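Local coordinates for protein heterodimeric restriction endonuclease R.BspD6I small subunit (Bacillus sp., PDB 2P14) that acts as the catalytic subunit of a heterodimeric type IIS restriction endonuclease, probably cutting DNA in complex with a monomeric site-specific nickase subunit, at residues Trp23-Tyr26 and Arg27-Lys31; Leu133-Asp136 and Gln137-Leu141; Ser89-Arg92 and His93-Tyr97. All coordinates share one frame; numbering follows the deposited sequence.

Interaction 1. Residues Trp23-Tyr26 and Arg27-Lys31; sequences WNTY and RVFKK
Trp23 CG, anti to the backbone N (chi1 172°), and Arg27 CG, beside its own N (chi1 -65°), bring the indole and the arginine chain onto the same side of the helix. A bend in the arginine chain at chi3, -67°, then lays the guanidinium on the indole. The two planes are almost parallel with centres 4.2 Å apart, an offset cation-pi stack in which Trp23 CH2 sits over one face of the guanidinium. Arg27 CD adds a CH-pi contact, resting over the six-membered ring, 3.4 Å from Trp23 CZ2.

The edge of the same guanidinium is taken by Asn24. Arg27 NH2 donates to Asn24 OD1 at 2.8 Å and Arg27 NE reaches that oxygen at 3.2 Å, a side-on grip of two nitrogens on one atom, which lies close to the guanidinium plane. Asn24 ND2 is held in turn by Ile4 O, so helix 2-7 helps fix the amide's rotation. Tyr26 and Lys30 run side by side, both touching Leu38 of strand 37-40, with Lys30 CD 3.6 Å from Tyr26 OH; that hydroxyl is hydrogen-bonded to a glycerol, probably from the crystallisation liquor.

These i to i+3 and i+4 contacts lie along helix 17-32, which packs on the mixed sheet. The guanidinium is probably hindered from turning, and its charge probably polarises indole and amide alike.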
ATOM      1  N   TRP A  23      -8.096  -7.712   1.320  1.00 11.81           N
ATOM      2  CA  TRP A  23      -9.265  -7.371   2.116  1.00 11.90           C
ATOM      3  C   TRP A  23      -8.918  -6.790   3.484  1.00 12.51           C
ATOM      4  O   TRP A  23      -9.519  -5.785   3.914  1.00 12.29           O
ATOM      5  CB  TRP A  23     -10.136  -8.619   2.283  1.00 12.82           C
ATOM      6  CG  TRP A  23     -11.294  -8.464   3.238  1.00 12.73           C
ATOM      7  CD1 TRP A  23     -12.460  -7.789   3.019  1.00 15.76           C
ATOM      8  CD2 TRP A  23     -11.384  -8.997   4.573  1.00 13.41           C
ATOM      9  NE1 TRP A  23     -13.289  -7.897   4.123  1.00 15.74           N
ATOM     10  CE2 TRP A  23     -12.656  -8.627   5.090  1.00 15.55           C
ATOM     11  CE3 TRP A  23     -10.534  -9.793   5.362  1.00 15.67           C
ATOM     12  CZ2 TRP A  23     -13.088  -9.011   6.372  1.00 16.81           C
ATOM     13  CZ3 TRP A  23     -10.947 -10.153   6.632  1.00 16.12           C
ATOM     14  CH2 TRP A  23     -12.220  -9.764   7.129  1.00 16.71           C
ATOM     15  N   ASN A  24      -7.911  -7.363   4.140  1.00 11.62           N
ATOM     16  CA  ASN A  24      -7.573  -6.902   5.466  1.00 12.14           C
ATOM     17  C   ASN A  24      -6.998  -5.483   5.402  1.00 11.37           C
ATOM     18  O   ASN A  24      -7.252  -4.643   6.302  1.00 12.13           O
ATOM     19  CB  ASN A  24      -6.586  -7.825   6.147  1.00 13.19           C
ATOM     20  CG  ASN A  24      -6.650  -7.679   7.648  1.00 14.32           C
ATOM     21  OD1 ASN A  24      -7.753  -7.679   8.225  1.00 13.01           O
ATOM     22  ND2 ASN A  24      -5.497  -7.530   8.294  1.00 13.64           N
ATOM     23  N   THR A  25      -6.271  -5.222   4.327  1.00 11.90           N
ATOM     24  CA  THR A  25      -5.694  -3.902   4.121  1.00 11.49           C
ATOM     25  C   THR A  25      -6.820  -2.859   3.872  1.00 11.68           C
ATOM     26  O   THR A  25      -6.814  -1.745   4.405  1.00 13.15           O
ATOM     27  CB  THR A  25      -4.668  -3.961   2.992  1.00 11.03           C
ATOM     28  OG1 THR A  25      -3.674  -4.942   3.305  1.00 11.49           O
ATOM     29  CG2 THR A  25      -4.006  -2.580   2.834  1.00 13.29           C
ATOM     30  N   TYR A  26      -7.794  -3.206   3.040  1.00 12.04           N
ATOM     31  CA  TYR A  26      -9.007  -2.404   2.892  1.00 11.60           C
ATOM     32  C   TYR A  26      -9.686  -2.133   4.253  1.00 12.40           C
ATOM     33  O   TYR A  26     -10.104  -0.996   4.510  1.00 14.16           O
ATOM     34  CB  TYR A  26      -9.935  -3.162   1.937  1.00 13.55           C
ATOM     35  CG  TYR A  26     -11.401  -2.813   2.033  1.00 14.32           C
ATOM     36  CD1 TYR A  26     -11.929  -1.682   1.407  1.00 14.87           C
ATOM     37  CD2 TYR A  26     -12.262  -3.639   2.756  1.00 16.02           C
ATOM     38  CE1 TYR A  26     -13.297  -1.379   1.495  1.00 15.74           C
ATOM     39  CE2 TYR A  26     -13.616  -3.348   2.842  1.00 17.26           C
ATOM     40  CZ  TYR A  26     -14.118  -2.224   2.238  1.00 17.10           C
ATOM     41  OH  TYR A  26     -15.480  -1.993   2.344  1.00 22.50           O
ATOM     42  N   ARG A  27      -9.796  -3.147   5.110  1.00 12.88           N
ATOM     43  CA  ARG A  27     -10.383  -2.923   6.449  1.00 12.56           C
ATOM     44  C   ARG A  27      -9.635  -1.836   7.228  1.00 13.49           C
ATOM     45  O   ARG A  27     -10.264  -1.054   7.929  1.00 14.05           O
ATOM     46  CB  ARG A  27     -10.419  -4.217   7.273  1.00 13.88           C
ATOM     47  CG  ARG A  27     -11.346  -5.298   6.689  1.00 13.52           C
ATOM     48  CD  ARG A  27     -11.879  -6.175   7.803  1.00 17.69           C
ATOM     49  NE  ARG A  27     -10.812  -6.949   8.412  1.00 18.23           N
ATOM     50  CZ  ARG A  27     -10.903  -7.585   9.584  1.00 18.81           C
ATOM     51  NH1 ARG A  27     -12.027  -7.544  10.319  1.00 18.00           N
ATOM     52  NH2 ARG A  27      -9.876  -8.261  10.029  1.00 16.90           N
ATOM     53  N   VAL A  28      -8.308  -1.792   7.109  1.00 13.40           N
ATOM     54  CA  VAL A  28      -7.527  -0.739   7.798  1.00 14.19           C
ATOM     55  C   VAL A  28      -7.949   0.647   7.316  1.00 13.90           C
ATOM     56  O   VAL A  28      -8.267   1.549   8.125  1.00 13.91           O
ATOM     57  CB  VAL A  28      -6.012  -0.926   7.572  1.00 14.10           C
ATOM     58  CG1 VAL A  28      -5.242   0.300   8.150  1.00 14.23           C
ATOM     59  CG2 VAL A  28      -5.533  -2.168   8.224  1.00 14.16           C
ATOM     60  N   PHE A  29      -7.957   0.832   5.996  1.00 13.65           N
ATOM     61  CA  PHE A  29      -8.321   2.134   5.421  1.00 13.71           C
ATOM     62  C   PHE A  29      -9.790   2.523   5.635  1.00 15.14           C
ATOM     63  O   PHE A  29     -10.117   3.681   5.902  1.00 15.16           O
ATOM     64  CB  PHE A  29      -7.924   2.221   3.954  1.00 14.15           C
ATOM     65  CG  PHE A  29      -6.473   2.454   3.773  1.00 12.93           C
ATOM     66  CD1 PHE A  29      -5.960   3.767   3.803  1.00 13.58           C
ATOM     67  CD2 PHE A  29      -5.598   1.387   3.616  1.00 14.49           C
ATOM     68  CE1 PHE A  29      -4.595   3.997   3.672  1.00 14.89           C
ATOM     69  CE2 PHE A  29      -4.231   1.618   3.483  1.00 14.99           C
ATOM     70  CZ  PHE A  29      -3.740   2.932   3.500  1.00 14.36           C
ATOM     71  N   LYS A  30     -10.667   1.535   5.610  1.00 15.19           N
ATOM     72  CA  LYS A  30     -12.071   1.811   5.929  1.00 16.59           C
ATOM     73  C   LYS A  30     -12.190   2.301   7.381  1.00 16.28           C
ATOM     74  O   LYS A  30     -12.896   3.275   7.680  1.00 17.08           O
ATOM     75  CB  LYS A  30     -12.909   0.543   5.712  1.00 16.31           C
ATOM     76  CG  LYS A  30     -14.438   0.749   5.950  1.00 18.62           C
ATOM     77  CD  LYS A  30     -15.211  -0.524   5.665  1.00 20.43           C
ATOM     78  CE  LYS A  30     -16.686  -0.337   5.998  1.00 27.95           C
ATOM     79  NZ  LYS A  30     -17.286   0.596   5.005  1.00 32.53           N
ATOM     80  N   LYS A  31     -11.478   1.642   8.291  1.00 15.55           N
ATOM     81  CA  LYS A  31     -11.561   2.018   9.710  1.00 15.69           C
ATOM     82  C   LYS A  31     -10.889   3.369   9.997  1.00 15.97           C
ATOM     83  O   LYS A  31     -11.349   4.126  10.870  1.00 16.99           O
ATOM     84  CB  LYS A  31     -10.982   0.945  10.613  1.00 15.76           C
ATOM     85  CG  LYS A  31     -11.405   1.186  12.042  1.00 18.08           C
ATOM     86  CD  LYS A  31     -11.412  -0.027  12.860  1.00 18.11           C
ATOM     87  CE  LYS A  31     -11.923   0.278  14.255  1.00 19.56           C
ATOM     88  NZ  LYS A  31     -12.147  -0.975  14.967  1.00 21.69           N
TER

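Interaction 2. Residues Leu133-Asp136 and Gln137-Leu141; sequences LTVD and QFKKL
The flat amide of Gln137 receives Thr134 from above its plane: Thr134 N donates to Gln137 OE1 at 2.9 Å in a nearly straight bond, yet the nitrogen stands 50° out of the carbonyl plane, off the lone pairs. The Phe138 ring meets Leu133 at a slant, its CD1 being 4.1 Å from Leu133 CD1, and the two side chains cross at about a right angle. Leu133 CD1 also touches Leu141 CD2 at 4.1 Å, making a small apolar cluster at the strand-to-helix junction.

Thr134 is the N-cap of helix 135-146. Its OG1, set between backbone N and carbonyl carbon (chi1 66°), turns forward to accept from Gln137 N at 3.1 Å. The two reciprocal bonds, side chain to backbone in each direction, complete a capping box, and Phe138 N to Thr134 O at 2.9 Å starts the ordinary helical ladder. Gln137 CG also presses on Thr134 OG1 at 3.2 Å, and Gln137 NE2 goes on to Glu182 on helix 174-184. With an alanine in place of Gln137, Thr134 N would probably lose its side-chain acceptor and Glu182 its amide partner, leaving the cap with only half of its box.

The turn joins the outermost strand 130-134, where Leu133 pairs through its backbone with Phe108 and Gly110, directly to the following helix. Phe138 touches Leu107 and Leu109 of strand 104-110, Val135 leans on Phe21 of helix 17-32, Lys139 forms a salt bridge to Glu9, and Ile181 of helix 174-184 packs against Leu133 and Gln137.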
ATOM      1  N   LEU A 133       6.020  -0.684   1.733  1.00 12.82           N
ATOM      2  CA  LEU A 133       6.060  -0.974   3.159  1.00 12.77           C
ATOM      3  C   LEU A 133       5.932  -2.470   3.373  1.00 11.82           C
ATOM      4  O   LEU A 133       5.147  -3.147   2.673  1.00 13.11           O
ATOM      5  CB  LEU A 133       4.924  -0.273   3.905  1.00 13.01           C
ATOM      6  CG  LEU A 133       4.896   1.261   3.937  1.00 14.47           C
ATOM      7  CD1 LEU A 133       3.741   1.768   4.823  1.00 16.69           C
ATOM      8  CD2 LEU A 133       6.225   1.858   4.409  1.00 18.40           C
ATOM      9  N   THR A 134       6.648  -2.991   4.371  1.00 12.43           N
ATOM     10  CA  THR A 134       6.337  -4.340   4.833  1.00 11.74           C
ATOM     11  C   THR A 134       5.106  -4.282   5.718  1.00 12.59           C
ATOM     12  O   THR A 134       4.732  -3.218   6.247  1.00 13.01           O
ATOM     13  CB  THR A 134       7.468  -4.969   5.639  1.00 13.54           C
ATOM     14  OG1 THR A 134       7.612  -4.226   6.856  1.00 14.41           O
ATOM     15  CG2 THR A 134       8.751  -4.987   4.823  1.00 13.97           C
ATOM     16  N   VAL A 135       4.497  -5.439   5.943  1.00 12.40           N
ATOM     17  CA  VAL A 135       3.369  -5.493   6.864  1.00 13.75           C
ATOM     18  C   VAL A 135       3.732  -4.970   8.276  1.00 13.36           C
ATOM     19  O   VAL A 135       2.961  -4.227   8.888  1.00 14.14           O
ATOM     20  CB  VAL A 135       2.787  -6.921   6.918  1.00 14.10           C
ATOM     21  CG1 VAL A 135       1.669  -7.008   7.969  1.00 17.50           C
ATOM     22  CG2 VAL A 135       2.252  -7.289   5.548  1.00 16.54           C
ATOM     23  N   ASP A 136       4.926  -5.323   8.755  1.00 14.79           N
ATOM     24  CA  ASP A 136       5.349  -4.884  10.082  1.00 16.38           C
ATOM     25  C   ASP A 136       5.510  -3.364  10.142  1.00 16.10           C
ATOM     26  O   ASP A 136       5.115  -2.731  11.112  1.00 16.77           O
ATOM     27  CB  ASP A 136       6.649  -5.593  10.484  1.00 18.46           C
ATOM     28  CG  ASP A 136       6.451  -7.097  10.748  1.00 24.70           C
ATOM     29  OD1 ASP A 136       5.341  -7.504  11.185  1.00 31.06           O
ATOM     30  OD2 ASP A 136       7.419  -7.879  10.536  1.00 31.94           O
ATOM     31  N   GLN A 137       6.021  -2.782   9.067  1.00 14.70           N
ATOM     32  CA  GLN A 137       6.139  -1.326   8.979  1.00 14.95           C
ATOM     33  C   GLN A 137       4.771  -0.651   8.924  1.00 14.67           C
ATOM     34  O   GLN A 137       4.548   0.371   9.567  1.00 15.31           O
ATOM     35  CB  GLN A 137       6.953  -0.936   7.736  1.00 13.75           C
ATOM     36  CG  GLN A 137       8.428  -1.320   7.859  1.00 15.16           C
ATOM     37  CD  GLN A 137       9.146  -1.327   6.543  1.00 14.42           C
ATOM     38  OE1 GLN A 137       8.552  -1.152   5.468  1.00 14.40           O
ATOM     39  NE2 GLN A 137      10.466  -1.539   6.609  1.00 17.07           N
ATOM     40  N   PHE A 138       3.858  -1.223   8.148  1.00 14.13           N
ATOM     41  CA  PHE A 138       2.526  -0.661   8.018  1.00 14.04           C
ATOM     42  C   PHE A 138       1.784  -0.726   9.358  1.00 15.26           C
ATOM     43  O   PHE A 138       1.087   0.240   9.732  1.00 15.55           O
ATOM     44  CB  PHE A 138       1.787  -1.449   6.929  1.00 13.54           C
ATOM     45  CG  PHE A 138       0.401  -0.951   6.649  1.00 12.65           C
ATOM     46  CD1 PHE A 138       0.189   0.380   6.274  1.00 12.12           C
ATOM     47  CD2 PHE A 138      -0.700  -1.825   6.736  1.00 13.08           C
ATOM     48  CE1 PHE A 138      -1.118   0.851   5.983  1.00 13.71           C
ATOM     49  CE2 PHE A 138      -1.981  -1.377   6.453  1.00 14.67           C
ATOM     50  CZ  PHE A 138      -2.194  -0.056   6.094  1.00 12.87           C
ATOM     51  N   LYS A 139       1.925  -1.845  10.073  1.00 14.86           N
ATOM     52  CA  LYS A 139       1.283  -1.937  11.395  1.00 16.55           C
ATOM     53  C   LYS A 139       1.828  -0.858  12.314  1.00 18.36           C
ATOM     54  O   LYS A 139       1.062  -0.204  13.038  1.00 18.82           O
ATOM     55  CB  LYS A 139       1.553  -3.267  12.063  1.00 17.36           C
ATOM     56  CG  LYS A 139       0.927  -4.476  11.460  1.00 18.74           C
ATOM     57  CD  LYS A 139       1.300  -5.583  12.417  1.00 22.90           C
ATOM     58  CE  LYS A 139       0.761  -6.892  12.015  1.00 24.82           C
ATOM     59  NZ  LYS A 139       1.095  -7.916  13.063  1.00 23.78           N
ATOM     60  N   LYS A 140       3.152  -0.679  12.308  1.00 18.70           N
ATOM     61  CA  LYS A 140       3.780   0.375  13.123  1.00 21.24           C
ATOM     62  C   LYS A 140       3.205   1.743  12.767  1.00 20.86           C
ATOM     63  O   LYS A 140       2.802   2.488  13.661  1.00 21.12           O
ATOM     64  CB  LYS A 140       5.311   0.372  13.004  1.00 21.21           C
ATOM     65  CG  LYS A 140       5.997  -0.507  13.995  1.00 26.65           C
ATOM     66  CD  LYS A 140       7.426  -0.016  14.232  1.00 30.73           C
ATOM     67  CE  LYS A 140       7.978  -0.425  15.607  1.00 34.14           C
ATOM     68  NZ  LYS A 140       8.692  -1.735  15.530  1.00 36.53           N
ATOM     69  N   LEU A 141       3.100   2.049  11.471  1.00 19.93           N
ATOM     70  CA  LEU A 141       2.542   3.297  10.988  1.00 20.52           C
ATOM     71  C   LEU A 141       1.110   3.519  11.472  1.00 19.62           C
ATOM     72  O   LEU A 141       0.775   4.601  11.953  1.00 20.41           O
ATOM     73  CB  LEU A 141       2.618   3.389   9.462  1.00 20.51           C
ATOM     74  CG  LEU A 141       1.959   4.608   8.813  1.00 23.53           C
ATOM     75  CD1 LEU A 141       2.535   5.927   9.374  1.00 25.74           C
ATOM     76  CD2 LEU A 141       2.122   4.539   7.306  1.00 22.38           C
TER

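Interaction 3. Residues Ser89-Arg92 and His93-Tyr97; sequences SVVR and HLQEY. With SO4 (sulfate ion), chain C.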
ATOM      1  N   SER A  89       2.548  -3.784 -13.225  1.00 17.29           N
ATOM      2  CA  SER A  89       1.179  -3.414 -12.909  1.00 17.07           C
ATOM      3  C   SER A  89       1.118  -2.304 -11.842  1.00 16.41           C
ATOM      4  O   SER A  89       0.268  -1.421 -11.949  1.00 16.75           O
ATOM      5  CB  SER A  89       0.358  -4.635 -12.525  1.00 18.23           C
ATOM      6  OG  SER A  89       0.885  -5.215 -11.369  1.00 20.25           O
ATOM      7  N   VAL A  90       2.020  -2.329 -10.846  1.00 15.28           N
ATOM      8  CA  VAL A  90       2.058  -1.241  -9.851  1.00 14.83           C
ATOM      9  C   VAL A  90       2.301   0.088 -10.548  1.00 15.34           C
ATOM     10  O   VAL A  90       1.607   1.079 -10.298  1.00 14.67           O
ATOM     11  CB  VAL A  90       3.135  -1.499  -8.765  1.00 14.20           C
ATOM     12  CG1 VAL A  90       3.458  -0.218  -7.962  1.00 15.10           C
ATOM     13  CG2 VAL A  90       2.646  -2.606  -7.812  1.00 14.71           C
ATOM     14  N   VAL A  91       3.287   0.124 -11.431  1.00 14.85           N
ATOM     15  CA  VAL A  91       3.618   1.395 -12.072  1.00 15.67           C
ATOM     16  C   VAL A  91       2.518   1.811 -13.048  1.00 14.80           C
ATOM     17  O   VAL A  91       2.129   2.988 -13.098  1.00 15.00           O
ATOM     18  CB  VAL A  91       5.010   1.324 -12.739  1.00 16.51           C
ATOM     19  CG1 VAL A  91       5.249   2.570 -13.631  1.00 19.58           C
ATOM     20  CG2 VAL A  91       6.091   1.221 -11.641  1.00 16.43           C
ATOM     21  N   ARG A  92       2.043   0.848 -13.835  1.00 15.11           N
ATOM     22  CA  ARG A  92       0.999   1.125 -14.818  1.00 16.17           C
ATOM     23  C   ARG A  92      -0.266   1.681 -14.156  1.00 15.29           C
ATOM     24  O   ARG A  92      -0.900   2.614 -14.671  1.00 15.66           O
ATOM     25  CB  ARG A  92       0.653  -0.137 -15.630  1.00 16.78           C
ATOM     26  CG  ARG A  92      -0.397   0.075 -16.723  1.00 20.27           C
ATOM     27  CD  ARG A  92      -0.587  -1.189 -17.571  1.00 22.28           C
ATOM     28  NE  ARG A  92      -1.279  -2.272 -16.867  1.00 32.47           N
ATOM     29  CZ  ARG A  92      -0.678  -3.360 -16.376  1.00 34.68           C
ATOM     30  NH1 ARG A  92       0.632  -3.526 -16.509  1.00 36.36           N
ATOM     31  NH2 ARG A  92      -1.381  -4.288 -15.756  1.00 36.68           N
ATOM     32  N   HIS A  93      -0.690   1.097 -13.042  1.00 14.61           N
ATOM     33  CA  HIS A  93      -1.912   1.604 -12.443  1.00 13.52           C
ATOM     34  C   HIS A  93      -1.757   3.058 -12.014  1.00 14.06           C
ATOM     35  O   HIS A  93      -2.680   3.863 -12.166  1.00 14.15           O
ATOM     36  CB  HIS A  93      -2.335   0.782 -11.222  1.00 13.89           C
ATOM     37  CG  HIS A  93      -2.632  -0.648 -11.524  1.00 14.59           C
ATOM     38  ND1 HIS A  93      -2.576  -1.616 -10.544  1.00 13.26           N
ATOM     39  CD2 HIS A  93      -2.965  -1.280 -12.677  1.00 15.52           C
ATOM     40  CE1 HIS A  93      -2.888  -2.787 -11.077  1.00 16.31           C
ATOM     41  NE2 HIS A  93      -3.124  -2.611 -12.368  1.00 15.23           N
ATOM     42  N   LEU A  94      -0.589   3.370 -11.459  1.00 13.81           N
ATOM     43  CA  LEU A  94      -0.355   4.733 -11.003  1.00 13.50           C
ATOM     44  C   LEU A  94      -0.302   5.698 -12.178  1.00 14.40           C
ATOM     45  O   LEU A  94      -0.853   6.784 -12.088  1.00 14.40           O
ATOM     46  CB  LEU A  94       0.926   4.810 -10.172  1.00 13.85           C
ATOM     47  CG  LEU A  94       1.201   6.177  -9.485  1.00 12.44           C
ATOM     48  CD1 LEU A  94       0.039   6.686  -8.656  1.00 14.31           C
ATOM     49  CD2 LEU A  94       2.404   6.025  -8.608  1.00 15.46           C
ATOM     50  N   GLN A  95       0.397   5.296 -13.230  1.00 14.69           N
ATOM     51  CA  GLN A  95       0.491   6.136 -14.434  1.00 16.74           C
ATOM     52  C   GLN A  95      -0.898   6.449 -14.945  1.00 16.50           C
ATOM     53  O   GLN A  95      -1.238   7.597 -15.258  1.00 17.68           O
ATOM     54  CB  GLN A  95       1.271   5.408 -15.531  1.00 16.46           C
ATOM     55  CG  GLN A  95       2.760   5.361 -15.340  1.00 20.12           C
ATOM     56  CD  GLN A  95       3.456   4.543 -16.425  1.00 21.10           C
ATOM     57  OE1 GLN A  95       2.858   3.652 -17.044  1.00 25.98           O
ATOM     58  NE2 GLN A  95       4.734   4.820 -16.630  1.00 26.18           N
ATOM     59  N   GLU A  96      -1.726   5.418 -15.015  1.00 14.80           N
ATOM     60  CA  GLU A  96      -3.087   5.603 -15.500  1.00 16.01           C
ATOM     61  C   GLU A  96      -3.885   6.565 -14.636  1.00 15.79           C
ATOM     62  O   GLU A  96      -4.577   7.461 -15.133  1.00 16.12           O
ATOM     63  CB  GLU A  96      -3.777   4.246 -15.608  1.00 16.73           C
ATOM     64  CG  GLU A  96      -3.245   3.457 -16.797  1.00 21.98           C
ATOM     65  CD  GLU A  96      -3.680   4.034 -18.150  1.00 28.89           C
ATOM     66  OE1 GLU A  96      -4.758   4.665 -18.225  1.00 31.01           O
ATOM     67  OE2 GLU A  96      -2.940   3.825 -19.143  1.00 34.96           O
ATOM     68  N   TYR A  97      -3.804   6.374 -13.318  1.00 15.03           N
ATOM     69  CA  TYR A  97      -4.553   7.244 -12.432  1.00 14.61           C
ATOM     70  C   TYR A  97      -4.055   8.677 -12.555  1.00 14.65           C
ATOM     71  O   TYR A  97      -4.862   9.627 -12.499  1.00 15.47           O
ATOM     72  CB  TYR A  97      -4.428   6.774 -10.969  1.00 14.00           C
ATOM     73  CG  TYR A  97      -5.342   7.546 -10.047  1.00 14.75           C
ATOM     74  CD1 TYR A  97      -6.677   7.175  -9.882  1.00 15.23           C
ATOM     75  CD2 TYR A  97      -4.879   8.689  -9.375  1.00 16.21           C
ATOM     76  CE1 TYR A  97      -7.529   7.891  -9.045  1.00 13.49           C
ATOM     77  CE2 TYR A  97      -5.697   9.415  -8.546  1.00 13.32           C
ATOM     78  CZ  TYR A  97      -7.027   9.025  -8.376  1.00 13.52           C
ATOM     79  OH  TYR A  97      -7.864   9.747  -7.553  1.00 14.29           O
TER
HETATM   80  S   SO4 C 194      -3.440  -6.108 -13.298  1.00 21.27           S
HETATM   81  O1  SO4 C 194      -3.322  -4.832 -14.018  1.00 21.15           O
HETATM   82  O2  SO4 C 194      -2.274  -6.938 -13.639  1.00 23.83           O
HETATM   83  O3  SO4 C 194      -4.689  -6.771 -13.691  1.00 20.92           O
HETATM   84  O4  SO4 C 194      -3.452  -5.829 -11.858  1.00 23.31           O
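Sulfate O1 is gripped by adjacent residues, His93 and Arg92. His93 NE2 donates to it at 2.8 Å along a fairly straight line, N-H...O 162°, with the sulfur near the plane of the imidazole at its edge. Arg92 NH2 is 2.7 Å from the same O1, but the bond is bent to 121° and counts as weak. Gly57 N adds a further bond to the ion, which probably came from the crystallisation liquor; histidine, arginine and backbone N-H thus make an anion-binding spot, but mimicry of a DNA phosphate is not established.

One turn back, the carbonyl of Ser89 lies over one face of the imidazole, its O only 3.0 Å from His93 CG, while it accepts the ordinary helical bond from His93 N at 2.9 Å. The ring is put there by its first torsion (chi1 -62°), which turns CG alongside the backbone N. His93 ND1 bonds to Glu73, so both ring nitrogens are engaged and the ring's rotation is fixed. Ser89 CB closes in on the sulfate too, 3.7 Å from its O2. Gln95 crosses Val91 and sends its NE2 to Glu128.

Helix 80-98 is the crossover of the beta-alpha-beta unit between parallel strands 69-75 and 104-110, consistent with a PD-(D/E)XK nuclease core. Val90 and Leu94 pack on Thr106 and Val130, His93 touches Leu71, and Tyr97 OH reaches Glu64 and Ser69.

Overall arrangement
From the N terminus the chain passes interaction 1 on helix 17-32, then interaction 3 on helix 80-98, then interaction 2 where strand 130-134 runs into helix 135-146. Each is a local contact within one continuous run, so none closes a long loop, and they follow in series without nesting or crossing. Interactions 1 and 2 touch directly: Phe138 CZ packs 3.7 Å from both Val28 CG1 and Phe29 CE2, joining helices 17-32 and 135-146 over one face of the mixed sheet. Interaction 3 lies against the other face, its nearest atoms about 13 Å from interaction 1 and about 10 Å from interaction 2, so strands 69-75 and 104-110 are sandwiched between the two helical layers.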